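Guanine nucleotide exchange factor SRM1 (Saccharomyces cerevisiae, PDB 3OF7) promotes exchange of GDP for GTP on the Ran-type GTPases GSP1 and GSP2, binds chromatin and controls RNA metabolism and transport. Local coordinates at residues H21-S25 with I69-A73; L29-C33 with A428-H432; N312-R316 with I327-D331; V376-K380 with A391-N395; F379-A383 with N433-C439. All coordinates share one frame; numbering follows the deposited sequence.

Interaction 1. Residues H21-S25 with I69-A73; sequences HMYLS and IISFA
A classic beta bulge, with I70 and S71 both facing L82 of the next strand, is where the N-terminal stretch 21-25 docks on strand 69-74, the innermost strand of a propeller blade. Two hydrogen bonds fasten it. S25 N gives its hydrogen to I70 O at 2.8 Å, an almost straight bond (174°) lying in the carbonyl plane. S71 supplies the second from its side chain: OG reaches Y23 O at 2.6 Å, coming from above that carbonyl plane. With S71 OG anti to the backbone N (chi1 -164°), the hydroxyl projects across to the incoming chain.

Apolar contacts lie beside these bonds. L24 lays CD2 alongside S71, 3.8 Å from its CB, and the same methyl meets I70 CD1 at 4.1 Å. Nearer the backbone, I70 CB lies 3.4 Å from S25 O. The polar ends of the docked residues bond elsewhere, S25 OG to Q27 O and Y23 OH to Q208 NE2, so the tyrosine ties the stretch to the inner strand of another blade. This is an N-terminal extension pinned by main chain and serine to the bulged inner strand of a beta-propeller blade.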
# COMPACT_ATOMS: atom_id res chain seq x y z
N HIS A 21 5.05 -9.61 11.15
CA HIS A 21 4.84 -10.63 10.11
C HIS A 21 4.34 -10.05 8.79
O HIS A 21 4.64 -10.58 7.72
CB HIS A 21 3.89 -11.73 10.60
N MET A 22 3.59 -8.96 8.85
CA MET A 22 3.08 -8.30 7.65
C MET A 22 4.15 -7.52 6.91
O MET A 22 4.08 -7.37 5.69
CB MET A 22 1.93 -7.35 7.99
CG MET A 22 0.62 -8.02 8.37
SD MET A 22 -0.71 -6.80 8.48
CE MET A 22 -0.14 -5.85 9.87
N TYR A 23 5.15 -7.03 7.64
CA TYR A 23 6.09 -6.07 7.06
C TYR A 23 7.51 -6.55 6.85
O TYR A 23 8.14 -6.19 5.86
CB TYR A 23 6.09 -4.76 7.85
CG TYR A 23 4.72 -4.13 7.93
CD1 TYR A 23 4.01 -3.81 6.77
CD2 TYR A 23 4.13 -3.85 9.16
CE1 TYR A 23 2.75 -3.23 6.83
CE2 TYR A 23 2.86 -3.26 9.24
CZ TYR A 23 2.18 -2.96 8.07
OH TYR A 23 0.93 -2.39 8.14
N LEU A 24 8.01 -7.37 7.77
CA LEU A 24 9.41 -7.78 7.73
C LEU A 24 9.56 -9.25 7.35
O LEU A 24 8.94 -10.13 7.95
CB LEU A 24 10.09 -7.50 9.08
CG LEU A 24 9.93 -6.10 9.69
CD1 LEU A 24 10.64 -6.01 11.04
CD2 LEU A 24 10.43 -5.00 8.74
N SER A 25 10.39 -9.50 6.34
CA SER A 25 10.76 -10.85 5.99
C SER A 25 11.96 -11.27 6.85
O SER A 25 12.87 -10.47 7.11
CB SER A 25 11.10 -10.92 4.51
OG SER A 25 11.53 -12.21 4.14
N ILE A 69 17.64 -6.79 1.23
CA ILE A 69 16.35 -6.16 1.49
C ILE A 69 15.40 -7.14 2.18
O ILE A 69 15.24 -8.28 1.74
CB ILE A 69 15.72 -5.63 0.18
CG1 ILE A 69 16.65 -4.60 -0.49
CG2 ILE A 69 14.31 -5.07 0.44
CD1 ILE A 69 17.09 -3.42 0.43
N ILE A 70 14.79 -6.69 3.28
CA ILE A 70 13.82 -7.50 4.03
C ILE A 70 12.42 -6.86 4.17
O ILE A 70 11.52 -7.47 4.74
CB ILE A 70 14.37 -7.89 5.43
CG1 ILE A 70 14.99 -6.68 6.14
CG2 ILE A 70 15.44 -8.97 5.29
CD1 ILE A 70 14.01 -5.81 6.89
N SER A 71 12.26 -5.64 3.65
CA SER A 71 10.94 -4.98 3.65
C SER A 71 10.92 -3.92 2.57
O SER A 71 11.95 -3.39 2.20
CB SER A 71 10.65 -4.29 4.99
OG SER A 71 9.26 -3.97 5.11
N PHE A 72 9.74 -3.57 2.10
CA PHE A 72 9.60 -2.39 1.25
C PHE A 72 8.19 -1.82 1.33
O PHE A 72 7.25 -2.51 1.72
CB PHE A 72 10.04 -2.67 -0.20
CG PHE A 72 9.28 -3.79 -0.87
CD1 PHE A 72 8.02 -3.55 -1.44
CD2 PHE A 72 9.81 -5.08 -0.93
CE1 PHE A 72 7.30 -4.58 -2.06
CE2 PHE A 72 9.11 -6.12 -1.56
CZ PHE A 72 7.84 -5.86 -2.12
N ALA A 73 8.07 -0.54 1.00
CA ALA A 73 6.79 0.16 1.05
C ALA A 73 6.68 0.94 -0.23
O ALA A 73 7.53 1.78 -0.53
CB ALA A 73 6.72 1.10 2.27

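Interaction 2. Residues L29-C33 with A428-H432; sequences LDIFC and ATQDH
F32 reaches from its strand into the loop 428-432, and its ring is met at several points by three loop residues. From CB, which points toward the loop, the side chain leads to CG, 3.8 Å from the methyl T429 CG2. That methyl sits almost exactly over the ring centre, 3.5 Å from the centroid and 8° off the normal, a textbook CH-pi contact. CD1, CD2 and CE2 share that methyl, and CE2 also nears H432 CD2 at 3.9 Å. Farther out, CE1 nears A428 O at 3.6 Å. The tip, CZ, lies 3.6 Å from H432 NE2 and drives the ring's edge into the imidazole face: a T-shaped pair with planes at 88° and centroids 5.0 Å apart.

The imidazole is fixed from a second direction. H432 NE2 donates to D30 OD2 at 2.7 Å, with the oxygen in the ring plane and using its anti lone pair. The other carboxylate oxygen, D30 OD1, is in a salt bridge with R64, a setting that probably keeps the aspartate ionised and the imidazole proton on NE2. A type I turn from T429 to H432 carries the methyl and the imidazole round to F32.

Strand 30-34 runs between 56-58, whose P56 and L58 also pack on F32, and 443-450, where S446 does the same, while R459 of the C-terminal helix 453-464 bonds the carbonyls of Q430 and H432.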
# COMPACT_ATOMS: atom_id res chain seq x y z
N LEU A 29 15.58 -10.81 0.43
CA LEU A 29 14.72 -11.09 -0.71
C LEU A 29 15.33 -10.71 -2.05
O LEU A 29 16.02 -9.70 -2.16
CB LEU A 29 13.39 -10.31 -0.55
CG LEU A 29 12.54 -10.58 0.69
CD1 LEU A 29 11.52 -9.45 0.90
CD2 LEU A 29 11.87 -11.94 0.63
N ASP A 30 15.05 -11.52 -3.07
CA ASP A 30 15.17 -11.05 -4.45
C ASP A 30 14.03 -10.05 -4.66
O ASP A 30 12.88 -10.35 -4.35
CB ASP A 30 15.00 -12.22 -5.43
CG ASP A 30 16.21 -13.14 -5.47
OD1 ASP A 30 17.35 -12.67 -5.22
OD2 ASP A 30 16.01 -14.33 -5.76
N ILE A 31 14.36 -8.87 -5.16
CA ILE A 31 13.35 -7.83 -5.43
C ILE A 31 13.06 -7.74 -6.94
O ILE A 31 13.98 -7.68 -7.75
CB ILE A 31 13.82 -6.43 -4.90
CG1 ILE A 31 14.13 -6.49 -3.39
CG2 ILE A 31 12.81 -5.31 -5.24
CD1 ILE A 31 12.96 -6.91 -2.50
N PHE A 32 11.78 -7.74 -7.29
CA PHE A 32 11.34 -7.65 -8.68
C PHE A 32 10.48 -6.41 -8.86
O PHE A 32 9.67 -6.09 -8.00
CB PHE A 32 10.52 -8.88 -9.06
CG PHE A 32 11.25 -10.17 -8.88
CD1 PHE A 32 12.04 -10.68 -9.91
CD2 PHE A 32 11.17 -10.86 -7.68
CE1 PHE A 32 12.73 -11.88 -9.75
CE2 PHE A 32 11.86 -12.07 -7.51
CZ PHE A 32 12.63 -12.57 -8.54
N CYS A 33 10.63 -5.76 -10.01
CA CYS A 33 9.87 -4.55 -10.33
C CYS A 33 9.31 -4.65 -11.74
O CYS A 33 9.96 -5.23 -12.63
CB CYS A 33 10.78 -3.32 -10.22
SG CYS A 33 11.49 -3.03 -8.58
N ALA A 428 11.67 -15.24 -14.60
CA ALA A 428 12.31 -14.63 -13.43
C ALA A 428 11.73 -15.07 -12.09
O ALA A 428 12.45 -15.19 -11.10
CB ALA A 428 12.30 -13.12 -13.54
N THR A 429 10.42 -15.34 -12.06
CA THR A 429 9.74 -15.59 -10.79
C THR A 429 8.99 -16.92 -10.70
O THR A 429 8.42 -17.23 -9.66
CB THR A 429 8.74 -14.45 -10.44
OG1 THR A 429 7.71 -14.38 -11.43
CG2 THR A 429 9.45 -13.11 -10.36
N GLN A 430 9.00 -17.72 -11.78
CA GLN A 430 8.18 -18.93 -11.81
C GLN A 430 8.56 -19.96 -10.74
O GLN A 430 7.72 -20.74 -10.33
CB GLN A 430 8.20 -19.58 -13.20
CG GLN A 430 9.56 -20.13 -13.62
CD GLN A 430 9.55 -20.68 -15.05
OE1 GLN A 430 8.49 -20.87 -15.66
NE2 GLN A 430 10.74 -20.93 -15.59
N ASP A 431 9.81 -19.93 -10.28
CA ASP A 431 10.25 -20.85 -9.24
C ASP A 431 10.59 -20.13 -7.93
O ASP A 431 11.35 -20.62 -7.09
CB ASP A 431 11.41 -21.71 -9.75
CG ASP A 431 11.01 -22.59 -10.91
OD1 ASP A 431 9.91 -23.17 -10.87
OD2 ASP A 431 11.79 -22.71 -11.88
N HIS A 432 10.00 -18.94 -7.77
CA HIS A 432 10.17 -18.18 -6.53
C HIS A 432 8.97 -18.32 -5.63
O HIS A 432 7.84 -18.45 -6.09
CB HIS A 432 10.39 -16.69 -6.82
CG HIS A 432 11.82 -16.32 -7.04
ND1 HIS A 432 12.52 -16.66 -8.18
CD2 HIS A 432 12.69 -15.62 -6.26
CE1 HIS A 432 13.75 -16.19 -8.10
NE2 HIS A 432 13.88 -15.55 -6.95

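Interaction 3. Residues N312-R316 with I327-D331; sequences NVVIR and ILSQD
V314 and Q330 join the segments where a hairpin opens: Q330 N gives its hydrogen to V314 O at 2.7 Å, the donor nearly along the C=O axis. The same oxygen also takes a CA-H contact from S329 CA at 3.2 Å, so the carbonyl is met by two successive residues, S329 at the end of the opposing strand and Q330 just past it. Two residues further along, R316 N donates to L328 O at 2.8 Å, in the carbonyl plane. These two bonds frame I315 and S329, an antiparallel non-hydrogen-bonded pair whose side chains diverge. L328 continues the pairing through a main-chain bond with S317.

The side-chain polar groups are satisfied mostly beyond the hairpin. S329 OG accepts from D333 N, which ties the end of the strand to the turn that follows. R316 NE bonds K380 O, the main chain of the neighbouring blade. Across the contact itself, R316 NH1 makes only a weak bond, to Q330 OE1 at 3.5 Å. R316 stretches out in a line, whereas Q330 folds back at chi2 (-62°) and brings its amide over the arginine stem, with CD 3.7 Å from R316 CB. The guanidinium and amide planes stand 73° apart, so the two groups cross rather than stack.

On the buried side I315 CD1 meets I327 CG2 at 3.6 Å, and V313 CG2 packs against S329 CB. The arrangement is that of the two inner strands of a propeller blade, hydrogen-bonded as an antiparallel hairpin, at the open end where the incoming chain turns into the sheet.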
# COMPACT_ATOMS: atom_id res chain seq x y z
N ASN A 312 -18.63 -15.24 10.05
CA ASN A 312 -17.52 -16.18 9.90
C ASN A 312 -16.13 -15.53 9.77
O ASN A 312 -15.14 -16.08 10.27
CB ASN A 312 -17.78 -17.09 8.69
CG ASN A 312 -16.74 -18.18 8.53
N VAL A 313 -16.08 -14.37 9.12
CA VAL A 313 -14.81 -13.82 8.61
C VAL A 313 -13.98 -12.98 9.60
O VAL A 313 -14.41 -11.93 10.09
CB VAL A 313 -14.98 -13.12 7.20
CG1 VAL A 313 -16.37 -12.56 7.02
CG2 VAL A 313 -13.92 -12.05 6.95
N VAL A 314 -12.78 -13.48 9.88
CA VAL A 314 -11.78 -12.77 10.68
C VAL A 314 -10.84 -12.05 9.70
O VAL A 314 -10.28 -12.68 8.80
CB VAL A 314 -10.99 -13.74 11.60
CG1 VAL A 314 -9.94 -13.01 12.42
CG2 VAL A 314 -11.95 -14.50 12.52
N ILE A 315 -10.67 -10.75 9.89
CA ILE A 315 -9.85 -9.91 9.00
C ILE A 315 -8.36 -10.13 9.24
O ILE A 315 -7.88 -10.03 10.37
CB ILE A 315 -10.17 -8.39 9.16
CG1 ILE A 315 -11.68 -8.10 9.07
CG2 ILE A 315 -9.35 -7.54 8.17
CD1 ILE A 315 -12.40 -8.61 7.82
N ARG A 316 -7.63 -10.42 8.17
CA ARG A 316 -6.19 -10.55 8.23
C ARG A 316 -5.51 -9.24 7.81
O ARG A 316 -4.67 -8.70 8.54
CB ARG A 316 -5.73 -11.71 7.35
CG ARG A 316 -4.23 -11.95 7.27
CD ARG A 316 -4.03 -13.30 6.62
NE ARG A 316 -2.68 -13.56 6.12
CZ ARG A 316 -1.67 -14.01 6.85
NH1 ARG A 316 -1.83 -14.23 8.16
NH2 ARG A 316 -0.50 -14.24 6.29
N ILE A 327 -10.32 -6.89 0.95
CA ILE A 327 -10.33 -7.34 2.34
C ILE A 327 -10.00 -8.82 2.40
O ILE A 327 -10.74 -9.65 1.88
CB ILE A 327 -11.69 -7.05 3.00
CG1 ILE A 327 -11.97 -5.54 3.00
CG2 ILE A 327 -11.70 -7.60 4.44
CD1 ILE A 327 -13.46 -5.18 3.10
N LEU A 328 -8.88 -9.14 3.04
CA LEU A 328 -8.43 -10.52 3.12
C LEU A 328 -8.73 -11.15 4.48
O LEU A 328 -8.36 -10.59 5.51
CB LEU A 328 -6.93 -10.60 2.81
CG LEU A 328 -6.29 -11.99 2.81
CD1 LEU A 328 -6.89 -12.86 1.71
CD2 LEU A 328 -4.78 -11.84 2.61
N SER A 329 -9.39 -12.31 4.46
CA SER A 329 -9.71 -13.01 5.71
C SER A 329 -8.53 -13.87 6.15
O SER A 329 -7.66 -14.19 5.34
CB SER A 329 -10.94 -13.89 5.54
OG SER A 329 -10.65 -15.03 4.75
N GLN A 330 -8.52 -14.27 7.42
CA GLN A 330 -7.53 -15.21 7.94
C GLN A 330 -7.52 -16.56 7.22
O GLN A 330 -6.47 -17.19 7.12
CB GLN A 330 -7.71 -15.42 9.45
CG GLN A 330 -7.14 -14.31 10.32
CD GLN A 330 -5.63 -14.14 10.19
OE1 GLN A 330 -4.94 -14.95 9.57
NE2 GLN A 330 -5.11 -13.07 10.78
N ASP A 331 -8.69 -16.99 6.73
CA ASP A 331 -8.82 -18.24 5.97
C ASP A 331 -8.33 -18.12 4.52
O ASP A 331 -8.24 -19.13 3.81
CB ASP A 331 -10.28 -18.72 5.96
CG ASP A 331 -10.76 -19.18 7.32
OD1 ASP A 331 -9.94 -19.32 8.25
OD2 ASP A 331 -11.98 -19.41 7.46

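Interaction 4. Residues V376-K380 with A391-N395; sequences VPKFK and AVAQN
F379 and A391 form the buried heart of this contact. The phenylalanine has CG opposite its own carbonyl carbon (chi1 -62°), which turns the ring across strand 391-393, beside A391. There A391 CB comes up against one face, 3.7 Å from the centroid and displaced toward the rim. P377 O lies over the opposite face, toward its rim, and the peptide joining V392 to A393 lies at the ring edge. P377 adds its own ring to this side, with CB 3.9 Å from A393 CB.

The main chain is paired as at the open end of an antiparallel hairpin, here the two inner strands of a propeller blade. K380 N bonds V392 O at 2.8 Å, nearly head-on to the carbonyl, and Q394 N bonds K378 O at 2.9 Å with the donor tilted from the carbonyl plane. Between them F379 and A393 face each other as a non-hydrogen-bonded pair. At K380 the chain turns a corner.

K380 takes the less common first torsion (chi1 60°), with CG wedged between N and the carbonyl carbon. Beyond that it is extended and passes slantwise across the end of the second strand, so that CG lies 3.5 Å from V392 O and CE touches V392 CG1. Q394, also extended past CG, rests the carbon of its amide on K378 CB at 3.6 Å. Its NE2 donates to a water at 2.7 Å, which in turn bonds F379 O weakly. K378 bends at chi2 (-79°) and carries its amine away from the second strand to a salt bridge with D333.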
# COMPACT_ATOMS: atom_id res chain seq x y z
N VAL A 376 -10.64 -18.69 -7.29
CA VAL A 376 -9.29 -18.19 -7.04
C VAL A 376 -8.64 -19.07 -5.97
O VAL A 376 -9.35 -19.71 -5.19
CB VAL A 376 -9.29 -16.71 -6.53
CG1 VAL A 376 -9.73 -15.75 -7.64
CG2 VAL A 376 -10.16 -16.54 -5.28
N PRO A 377 -7.30 -19.11 -5.93
CA PRO A 377 -6.65 -19.76 -4.80
C PRO A 377 -6.89 -18.98 -3.50
O PRO A 377 -7.34 -17.83 -3.53
CB PRO A 377 -5.16 -19.69 -5.16
CG PRO A 377 -5.05 -18.57 -6.12
CD PRO A 377 -6.32 -18.57 -6.89
N LYS A 378 -6.58 -19.62 -2.38
CA LYS A 378 -6.50 -18.93 -1.10
C LYS A 378 -5.30 -17.99 -1.11
O LYS A 378 -4.22 -18.37 -1.57
CB LYS A 378 -6.38 -19.95 0.05
CG LYS A 378 -7.57 -20.91 0.15
CD LYS A 378 -8.77 -20.26 0.83
CE LYS A 378 -10.01 -21.17 0.80
NZ LYS A 378 -11.02 -20.77 1.82
N PHE A 379 -5.50 -16.77 -0.63
CA PHE A 379 -4.42 -15.78 -0.61
C PHE A 379 -3.88 -15.54 0.79
O PHE A 379 -4.62 -15.61 1.77
CB PHE A 379 -4.85 -14.44 -1.22
CG PHE A 379 -5.24 -14.53 -2.67
CD1 PHE A 379 -6.55 -14.27 -3.06
CD2 PHE A 379 -4.30 -14.88 -3.64
CE1 PHE A 379 -6.92 -14.34 -4.42
CE2 PHE A 379 -4.66 -14.96 -4.99
CZ PHE A 379 -5.97 -14.69 -5.37
N LYS A 380 -2.59 -15.23 0.88
CA LYS A 380 -1.97 -14.92 2.17
C LYS A 380 -1.61 -13.44 2.35
O LYS A 380 -1.46 -12.98 3.48
CB LYS A 380 -0.78 -15.85 2.45
CG LYS A 380 0.36 -15.79 1.44
CD LYS A 380 1.52 -16.67 1.89
CE LYS A 380 2.72 -16.54 0.97
NZ LYS A 380 3.96 -17.15 1.58
N ALA A 391 -2.13 -10.10 -5.57
CA ALA A 391 -2.30 -10.95 -4.39
C ALA A 391 -1.36 -12.15 -4.45
O ALA A 391 -0.98 -12.60 -5.54
CB ALA A 391 -3.75 -11.42 -4.27
N VAL A 392 -0.97 -12.67 -3.29
CA VAL A 392 -0.05 -13.81 -3.23
C VAL A 392 -0.79 -15.02 -2.69
O VAL A 392 -1.31 -14.99 -1.57
CB VAL A 392 1.18 -13.52 -2.36
CG1 VAL A 392 2.15 -14.71 -2.39
CG2 VAL A 392 1.89 -12.27 -2.85
N ALA A 393 -0.84 -16.08 -3.49
CA ALA A 393 -1.49 -17.32 -3.07
C ALA A 393 -0.71 -17.95 -1.93
O ALA A 393 0.46 -17.65 -1.73
CB ALA A 393 -1.59 -18.30 -4.25
N GLN A 394 -1.35 -18.85 -1.19
CA GLN A 394 -0.66 -19.52 -0.08
C GLN A 394 0.64 -20.19 -0.54
O GLN A 394 1.62 -20.20 0.21
CB GLN A 394 -1.59 -20.51 0.63
CG GLN A 394 -2.70 -19.84 1.46
CD GLN A 394 -3.63 -20.85 2.12
OE1 GLN A 394 -3.71 -22.01 1.72
NE2 GLN A 394 -4.35 -20.39 3.14
N ASN A 395 0.66 -20.69 -1.77
CA ASN A 395 1.84 -21.39 -2.31
C ASN A 395 2.96 -20.50 -2.88
O ASN A 395 3.95 -21.00 -3.41
CB ASN A 395 1.42 -22.50 -3.31
CG ASN A 395 0.94 -21.95 -4.67
OD1 ASN A 395 0.71 -20.75 -4.84
ND2 ASN A 395 0.79 -22.85 -5.63
O HOH W 1 -4.10 -17.90 4.18

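Interaction 5. Residues F379-A383 with N433-C439; sequences FKSVA and NIILVGC
A383 marks the close end of this contact, where the inner strands of two consecutive blades converge. Strands 381-383 and 433-439 run almost parallel, 19° apart, with axes 6.1 Å apart at closest approach. The methyl of A383 packs against the facing strand: CB touches V437 O at 3.6 Å, G438 CA at 3.8 Å and C439 SG at 3.9 Å. V437 CG2 meets the same methyl from beside the carbonyl. In V437 this branch lies between the backbone N and the carbonyl carbon, which turns it to the facing strand, where it also approaches S381 OG.

Toward S381 the strands separate and water takes over. S381 OG is 2.8 Å from a water that donates to I435 O, and a second water near the same hydroxyl accepts from V437 N at 2.9 Å. A third water links main chain to main chain, donating to V382 O and, weakly, to V437 O. The start of 433-439 is looser still. I435 and L436 form a classic bulge opposite G447, and the end of K380 reaches over, its CE 3.9 Å from I434 O. That carbonyl is buried without a hydrogen-bond partner, and the nearby ammonium group, too far for a bond, may still ease it electrostatically.

With direct contacts that are apolar or van der Waals and polar links that run through water, the two blades meet as separate sheets, their main-chain groups bridged by solvent where they diverge and pressed together at the alanine.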
# COMPACT_ATOMS: atom_id res chain seq x y z
N PHE A 379 -5.50 -16.77 -0.63
CA PHE A 379 -4.42 -15.78 -0.61
C PHE A 379 -3.88 -15.54 0.79
O PHE A 379 -4.62 -15.61 1.77
CB PHE A 379 -4.85 -14.44 -1.22
CG PHE A 379 -5.24 -14.53 -2.67
CD1 PHE A 379 -6.55 -14.27 -3.06
CD2 PHE A 379 -4.30 -14.88 -3.64
CE1 PHE A 379 -6.92 -14.34 -4.42
CE2 PHE A 379 -4.66 -14.96 -4.99
CZ PHE A 379 -5.97 -14.69 -5.37
N LYS A 380 -2.59 -15.23 0.88
CA LYS A 380 -1.97 -14.92 2.17
C LYS A 380 -1.61 -13.44 2.35
O LYS A 380 -1.46 -12.98 3.48
CB LYS A 380 -0.78 -15.85 2.45
CG LYS A 380 0.36 -15.79 1.44
CD LYS A 380 1.52 -16.67 1.89
CE LYS A 380 2.72 -16.54 0.97
NZ LYS A 380 3.96 -17.15 1.58
N SER A 381 -1.47 -12.70 1.25
CA SER A 381 -1.28 -11.24 1.30
C SER A 381 -1.81 -10.59 0.03
O SER A 381 -1.99 -11.26 -0.99
CB SER A 381 0.20 -10.86 1.52
OG SER A 381 0.98 -11.14 0.36
N VAL A 382 -2.07 -9.29 0.10
CA VAL A 382 -2.64 -8.56 -1.02
C VAL A 382 -2.08 -7.13 -1.03
O VAL A 382 -1.76 -6.59 0.02
CB VAL A 382 -4.20 -8.59 -0.96
CG1 VAL A 382 -4.73 -7.91 0.32
CG2 VAL A 382 -4.84 -8.00 -2.21
N ALA A 383 -1.95 -6.55 -2.22
CA ALA A 383 -1.54 -5.16 -2.37
C ALA A 383 -2.36 -4.55 -3.50
O ALA A 383 -2.80 -5.24 -4.40
CB ALA A 383 -0.07 -5.08 -2.68
N ASN A 433 9.26 -18.29 -4.33
CA ASN A 433 8.28 -18.17 -3.29
C ASN A 433 8.13 -16.67 -3.03
O ASN A 433 8.99 -16.06 -2.42
CB ASN A 433 8.82 -18.90 -2.05
CG ASN A 433 7.79 -19.09 -0.97
OD1 ASN A 433 8.11 -19.07 0.24
ND2 ASN A 433 6.55 -19.29 -1.37
N ILE A 434 7.05 -16.06 -3.53
CA ILE A 434 6.82 -14.62 -3.35
C ILE A 434 6.36 -14.37 -1.92
O ILE A 434 5.42 -15.02 -1.44
CB ILE A 434 5.79 -14.06 -4.38
CG1 ILE A 434 6.30 -14.24 -5.83
CG2 ILE A 434 5.45 -12.58 -4.09
CD1 ILE A 434 7.65 -13.54 -6.12
N ILE A 435 7.03 -13.44 -1.24
CA ILE A 435 6.80 -13.19 0.19
C ILE A 435 6.07 -11.86 0.42
O ILE A 435 5.11 -11.79 1.21
CB ILE A 435 8.14 -13.22 0.99
CG1 ILE A 435 8.94 -14.51 0.72
CG2 ILE A 435 7.90 -13.05 2.51
CD1 ILE A 435 8.22 -15.78 1.09
N LEU A 436 6.52 -10.81 -0.27
CA LEU A 436 5.95 -9.47 -0.10
C LEU A 436 5.57 -8.88 -1.45
O LEU A 436 6.23 -9.14 -2.45
CB LEU A 436 6.96 -8.54 0.60
CG LEU A 436 7.44 -8.89 2.01
CD1 LEU A 436 8.56 -7.92 2.44
CD2 LEU A 436 6.32 -8.88 3.05
N VAL A 437 4.49 -8.11 -1.48
CA VAL A 437 4.09 -7.38 -2.69
C VAL A 437 3.65 -5.98 -2.32
O VAL A 437 3.16 -5.75 -1.22
CB VAL A 437 2.94 -8.07 -3.46
CG1 VAL A 437 3.43 -9.33 -4.15
CG2 VAL A 437 1.75 -8.37 -2.54
N GLY A 438 3.81 -5.05 -3.26
CA GLY A 438 3.38 -3.65 -3.08
C GLY A 438 3.10 -3.07 -4.44
O GLY A 438 3.63 -3.55 -5.45
N CYS A 439 2.26 -2.04 -4.49
CA CYS A 439 1.84 -1.47 -5.78
C CYS A 439 1.76 0.04 -5.67
O CYS A 439 1.42 0.57 -4.61
CB CYS A 439 0.46 -1.99 -6.19
SG CYS A 439 0.31 -3.78 -6.32
O HOH W 2 2.87 -8.57 0.88
O HOH W 3 2.63 -13.16 1.27
O HOH W 4 0.96 -6.73 1.29

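From the N terminus, interaction 1 closes the first loop, seating residues 21-25 on the inner strand of the first blade. Interaction 2 starts inside that loop, at 29-33, and so crosses it, closing only after 395 residues, where the last blade takes in the N-terminal strand and the propeller ring is sealed. Within that span interactions 3 and 4 each close a short hairpin in consecutive blades, and R316 of the first bonds K380 of the second. Interaction 5 leaves from the same strand as interaction 4, crosses interaction 2, and joins that blade to the closing one. L436 also packs on L29, I70 and M22, linking interactions 5, 2 and 1.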